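HTH-type transcriptional regulator YgaV (PDB 3CUO) regulates large-scale gene expression in response to sulfide, binding DNA and acting as both repressor and activator, with many anaerobic respiratory genes repressed when sulfide is absent. Local coordinates at residues L18-H23 with R63-I68; M32-P37 with A85-I90. All blocks are in the same frame, centred on the assembly; numbering follows the deposited sequence.

Contact 1: L18-H23 with R63-I68; sequences LKAMSH and RDEGLI
Ala20, near the end of helix 11-21, meets Glu65 and Leu67, which lie just beyond helix 52-64, the second helix of the predicted helix-turn-helix in this ArsR-type winged helix-turn-helix protein. Arg63, in the last turn of helix 52-64, bonds through NH1 to Ser70 OG. At Glu65 the aliphatic part does the touching: CB lies 3.9 Å from Ala20 CB. CG beside the backbone N (chi1 -83°) and a bend at chi2 (-65°) fold the chain back across the methyl, leaving OE1 4.1 Å from Ala20 CB, a van der Waals approach. Gly66 then turns the chain in a Schellman motif, its N bonded to Arg63 O at 3.0 Å; it takes positive phi (93°), as that motif requires. Leu67 uses one branch: its CD1 is 4.0 Å from Ala20 CB and equally 4.0 Å from Met21 CG, the leucine and methionine chains crossing at a slant. No hydrogen bond spans the segments; the join is apolar. Leu67 also rests on Met62 and on helix 84-97, while Ile68 opens strand 68-72 against helix 24-33. Met21 packs on Leu27 and Leu30 of helix 24-33, and on Leu18 of the second subunit.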
loop_
_atom_site.group_PDB
_atom_site.type_symbol
_atom_site.label_atom_id
_atom_site.label_comp_id
_atom_site.label_asym_id
_atom_site.label_seq_id
_atom_site.Cartn_x
_atom_site.Cartn_y
_atom_site.Cartn_z
ATOM N N LEU A 18 -3.518 -2.631 0.746
ATOM C CA LEU A 18 -2.148 -2.235 0.894
ATOM C C LEU A 18 -1.395 -3.265 1.720
ATOM O O LEU A 18 -0.262 -3.643 1.435
ATOM C CB LEU A 18 -2.080 -0.801 1.521
ATOM C CG LEU A 18 -2.614 0.403 0.750
ATOM C CD1 LEU A 18 -2.139 1.650 1.497
ATOM C CD2 LEU A 18 -2.183 0.422 -0.732
ATOM N N LYS A 19 -2.031 -3.779 2.739
ATOM C CA LYS A 19 -1.351 -4.766 3.577
ATOM C C LYS A 19 -1.013 -6.039 2.817
ATOM O O LYS A 19 0.096 -6.577 2.984
ATOM C CB LYS A 19 -2.191 -5.056 4.797
ATOM C CG LYS A 19 -1.592 -6.121 5.719
ATOM C CD LYS A 19 -2.076 -5.901 7.154
ATOM C CE LYS A 19 -2.214 -7.234 7.935
ATOM N NZ LYS A 19 -1.638 -7.134 9.360
ATOM N N ALA A 20 -1.937 -6.507 1.945
ATOM C CA ALA A 20 -1.658 -7.669 1.132
ATOM C C ALA A 20 -0.525 -7.496 0.114
ATOM O O ALA A 20 0.069 -8.474 -0.342
ATOM C CB ALA A 20 -2.992 -8.155 0.384
ATOM N N MET A 21 -0.304 -6.270 -0.334
ATOM C CA MET A 21 0.723 -5.987 -1.288
ATOM C C MET A 21 2.041 -5.623 -0.575
ATOM O O MET A 21 3.041 -5.485 -1.234
ATOM C CB MET A 21 0.290 -4.746 -2.133
ATOM C CG MET A 21 -1.033 -4.924 -2.954
ATOM S SD MET A 21 -1.455 -3.544 -4.124
ATOM C CE MET A 21 -0.079 -3.458 -5.199
ATOM N N SER A 22 2.053 -5.471 0.750
ATOM C CA SER A 22 3.213 -4.864 1.460
ATOM C C SER A 22 4.384 -5.774 1.779
ATOM O O SER A 22 4.980 -5.663 2.831
ATOM C CB SER A 22 2.762 -4.186 2.762
ATOM O OG SER A 22 2.080 -5.070 3.631
ATOM N N HIS A 23 4.744 -6.635 0.821
ATOM C CA HIS A 23 5.890 -7.548 0.919
ATOM C C HIS A 23 6.649 -7.387 -0.384
ATOM O O HIS A 23 6.015 -7.226 -1.421
ATOM C CB HIS A 23 5.422 -8.965 1.125
ATOM C CG HIS A 23 6.536 -9.943 1.390
ATOM N ND1 HIS A 23 7.474 -10.298 0.439
ATOM C CD2 HIS A 23 6.824 -10.665 2.498
ATOM C CE1 HIS A 23 8.335 -11.139 0.973
ATOM N NE2 HIS A 23 7.943 -11.406 2.209
ATOM N N ARG A 63 -4.485 -14.662 -3.413
ATOM C CA ARG A 63 -5.768 -15.091 -4.058
ATOM C C ARG A 63 -6.900 -14.924 -3.059
ATOM O O ARG A 63 -7.943 -14.375 -3.371
ATOM C CB ARG A 63 -5.674 -16.545 -4.533
ATOM C CG ARG A 63 -6.923 -16.990 -5.381
ATOM C CD ARG A 63 -6.848 -18.413 -5.783
ATOM N NE ARG A 63 -6.531 -19.283 -4.659
ATOM C CZ ARG A 63 -5.655 -20.281 -4.681
ATOM N NH1 ARG A 63 -4.984 -20.584 -5.784
ATOM N NH2 ARG A 63 -5.434 -20.962 -3.578
ATOM N N ASP A 64 -6.677 -15.443 -1.857
ATOM C CA ASP A 64 -7.604 -15.265 -0.733
ATOM C C ASP A 64 -7.899 -13.822 -0.403
ATOM O O ASP A 64 -8.971 -13.538 -0.001
ATOM C CB ASP A 64 -7.071 -15.855 0.550
ATOM C CG ASP A 64 -7.127 -17.331 0.577
ATOM O OD1 ASP A 64 -8.030 -17.957 -0.044
ATOM O OD2 ASP A 64 -6.248 -17.871 1.287
ATOM N N GLU A 65 -6.957 -12.931 -0.633
ATOM C CA GLU A 65 -7.164 -11.514 -0.430
ATOM C C GLU A 65 -7.753 -10.751 -1.647
ATOM O O GLU A 65 -8.005 -9.529 -1.577
ATOM C CB GLU A 65 -5.811 -10.895 0.004
ATOM C CG GLU A 65 -5.543 -11.057 1.471
ATOM C CD GLU A 65 -6.548 -10.284 2.316
ATOM O OE1 GLU A 65 -6.578 -9.033 2.249
ATOM O OE2 GLU A 65 -7.364 -10.928 3.011
ATOM N N GLY A 66 -7.974 -11.461 -2.757
ATOM C CA GLY A 66 -8.707 -10.926 -3.896
ATOM C C GLY A 66 -7.840 -10.291 -4.933
ATOM O O GLY A 66 -8.348 -9.790 -5.909
ATOM N N LEU A 67 -6.512 -10.358 -4.750
ATOM C CA LEU A 67 -5.573 -9.704 -5.628
ATOM C C LEU A 67 -5.373 -10.458 -6.947
ATOM O O LEU A 67 -5.152 -9.850 -7.977
ATOM C CB LEU A 67 -4.166 -9.591 -4.978
ATOM C CG LEU A 67 -4.004 -8.810 -3.683
ATOM C CD1 LEU A 67 -2.579 -8.532 -3.584
ATOM C CD2 LEU A 67 -4.842 -7.596 -3.653
ATOM N N ILE A 68 -5.350 -11.781 -6.870
ATOM C CA ILE A 68 -4.995 -12.602 -8.037
ATOM C C ILE A 68 -6.018 -13.712 -8.138
ATOM O O ILE A 68 -6.735 -13.998 -7.186
ATOM C CB ILE A 68 -3.548 -13.106 -7.970
ATOM C CG1 ILE A 68 -3.330 -14.057 -6.790
ATOM C CG2 ILE A 68 -2.501 -11.893 -7.993
ATOM C CD1 ILE A 68 -1.985 -14.710 -6.799
#

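Contact 2: M32-P37 with A85-I90; sequences MLSGSP and AVNAII
Ser34 faces Asn87 and Ile90 where the turn after helix 24-33 meets helix 84-97, two elements of the ArsR-type winged helix-turn-helix fold. Ser34 OG sits at a corner, its two partners reaching it from directions about at right angles: it is 3.7 Å from Asn87 ND2, a separation too long to count as a hydrogen bond, and 3.7 Å from Ile90 CD1. Ile90 starts out toward the turn and ends there in CD1, the tip of its longer branch. Asn87, three residues earlier, leaves the helix to one side, and its chi1 of -73° brings ND2 round to the serine. Ser34 OG stands beside its own backbone N (chi1 -57°) and bonds back to Leu30 O in the last turn of helix 24-33, which gives this polar atom of a buried residue a partner. Ile81 of strand 77-81 touches both Ser34 and Asn87, whereas Ile90 also rests on Leu30. The second subunit closes in as well, its Glu3 packing on Ser34 and its Thr92 on Ala88. Ser34 and Gly35 are the central residues of a type II beta turn, with Ser36 N bonded to Leu33 O at 2.9 Å. Ser36 OG donates to Ser34 O at 3.1 Å, approaching from above the carbonyl plane, 44° out of it.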
loop_
_atom_site.group_PDB
_atom_site.type_symbol
_atom_site.label_atom_id
_atom_site.label_comp_id
_atom_site.label_asym_id
_atom_site.label_seq_id
_atom_site.Cartn_x
_atom_site.Cartn_y
_atom_site.Cartn_z
ATOM N N MET A 32 5.564 -9.084 -12.192
ATOM C CA MET A 32 5.663 -10.146 -13.192
ATOM C C MET A 32 4.315 -10.522 -13.758
ATOM O O MET A 32 4.178 -10.868 -14.950
ATOM C CB MET A 32 6.330 -11.407 -12.596
ATOM C CG MET A 32 6.828 -12.446 -13.657
ATOM S SD MET A 32 8.262 -11.842 -14.667
ATOM C CE MET A 32 9.369 -11.148 -13.528
ATOM N N LEU A 33 3.294 -10.548 -12.917
ATOM C CA LEU A 33 1.993 -10.934 -13.430
ATOM C C LEU A 33 1.355 -9.859 -14.290
ATOM O O LEU A 33 0.491 -10.179 -15.077
ATOM C CB LEU A 33 1.055 -11.338 -12.296
ATOM C CG LEU A 33 1.379 -12.577 -11.447
ATOM C CD1 LEU A 33 0.210 -12.724 -10.426
ATOM C CD2 LEU A 33 1.579 -13.787 -12.333
ATOM N N SER A 34 1.721 -8.583 -14.127
ATOM C CA SER A 34 1.096 -7.523 -14.942
ATOM C C SER A 34 1.247 -7.818 -16.421
ATOM O O SER A 34 2.360 -8.050 -16.933
ATOM C CB SER A 34 1.704 -6.143 -14.663
ATOM O OG SER A 34 1.624 -5.784 -13.290
ATOM N N GLY A 35 0.126 -7.823 -17.117
ATOM C CA GLY A 35 0.113 -8.074 -18.545
ATOM C C GLY A 35 0.249 -9.525 -18.928
ATOM O O GLY A 35 0.031 -9.890 -20.110
ATOM N N SER A 36 0.569 -10.381 -17.956
ATOM C CA SER A 36 1.095 -11.713 -18.275
ATOM C C SER A 36 0.347 -12.752 -17.525
ATOM O O SER A 36 0.912 -13.462 -16.697
ATOM C CB SER A 36 2.566 -11.790 -17.932
ATOM O OG SER A 36 3.208 -10.616 -18.389
ATOM N N PRO A 37 -0.928 -12.898 -17.869
ATOM C CA PRO A 37 -1.804 -13.738 -17.123
ATOM C C PRO A 37 -1.429 -15.171 -17.433
ATOM O O PRO A 37 -0.807 -15.437 -18.454
ATOM C CB PRO A 37 -3.168 -13.410 -17.720
ATOM C CG PRO A 37 -2.840 -13.098 -19.152
ATOM C CD PRO A 37 -1.578 -12.377 -19.089
ATOM N N ALA A 85 -7.241 -2.589 -9.118
ATOM C CA ALA A 85 -6.586 -1.735 -8.149
ATOM C C ALA A 85 -5.088 -2.040 -7.966
ATOM O O ALA A 85 -4.313 -1.155 -7.633
ATOM C CB ALA A 85 -7.290 -1.808 -6.832
ATOM N N VAL A 86 -4.721 -3.301 -8.196
ATOM C CA VAL A 86 -3.346 -3.758 -8.114
ATOM C C VAL A 86 -2.563 -3.098 -9.203
ATOM O O VAL A 86 -1.532 -2.510 -8.963
ATOM C CB VAL A 86 -3.224 -5.311 -8.171
ATOM C CG1 VAL A 86 -1.798 -5.682 -8.366
ATOM C CG2 VAL A 86 -3.823 -5.931 -6.885
ATOM N N ASN A 87 -3.095 -3.148 -10.397
ATOM C CA ASN A 87 -2.436 -2.525 -11.528
ATOM C C ASN A 87 -2.283 -1.010 -11.307
ATOM O O ASN A 87 -1.244 -0.439 -11.664
ATOM C CB ASN A 87 -3.239 -2.795 -12.769
ATOM C CG ASN A 87 -3.113 -4.270 -13.233
ATOM O OD1 ASN A 87 -4.095 -4.899 -13.627
ATOM N ND2 ASN A 87 -1.936 -4.798 -13.149
ATOM N N ALA A 88 -3.306 -0.402 -10.711
ATOM C CA ALA A 88 -3.257 1.050 -10.355
ATOM C C ALA A 88 -2.154 1.373 -9.385
ATOM O O ALA A 88 -1.456 2.384 -9.521
ATOM C CB ALA A 88 -4.593 1.492 -9.778
ATOM N N ILE A 89 -2.006 0.542 -8.345
ATOM C CA ILE A 89 -0.999 0.805 -7.328
ATOM C C ILE A 89 0.379 0.554 -7.886
ATOM O O ILE A 89 1.310 1.349 -7.685
ATOM C CB ILE A 89 -1.297 -0.010 -6.086
ATOM C CG1 ILE A 89 -2.561 0.560 -5.474
ATOM C CG2 ILE A 89 -0.056 -0.046 -5.090
ATOM C CD1 ILE A 89 -3.284 -0.347 -4.610
ATOM N N ILE A 90 0.553 -0.572 -8.577
ATOM C CA ILE A 90 1.791 -0.826 -9.288
ATOM C C ILE A 90 2.253 0.319 -10.188
ATOM O O ILE A 90 3.406 0.720 -10.162
ATOM C CB ILE A 90 1.709 -2.204 -10.100
ATOM C CG1 ILE A 90 1.784 -3.352 -9.103
ATOM C CG2 ILE A 90 2.817 -2.268 -11.087
ATOM C CD1 ILE A 90 2.074 -4.748 -9.792
#

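Overall arrangement
From the N terminus the chain runs through helix 11-21, which supplies the first half of contact 1, then helix 24-33, whose end and following turn supply the first half of contact 2. Contact 1 closes its loop at 63-68, at the end of the predicted helix-turn-helix; contact 2 closes later, at 85-90, beyond strands 68-72 and 77-81. The segments alternate, so the loops cross rather than nest. With centres about 12 Å apart, the contacts touch directly: Met21 and Leu18 pack on Ile89, Leu67 on Val86, and Ile68 on Leu33. Contact 1 ties helix 11-21 to the end of the predicted motif, and contact 2 ties helix 84-97 to the turn after helix 24-33; helices 11-21 and 84-97 both meet the second subunit.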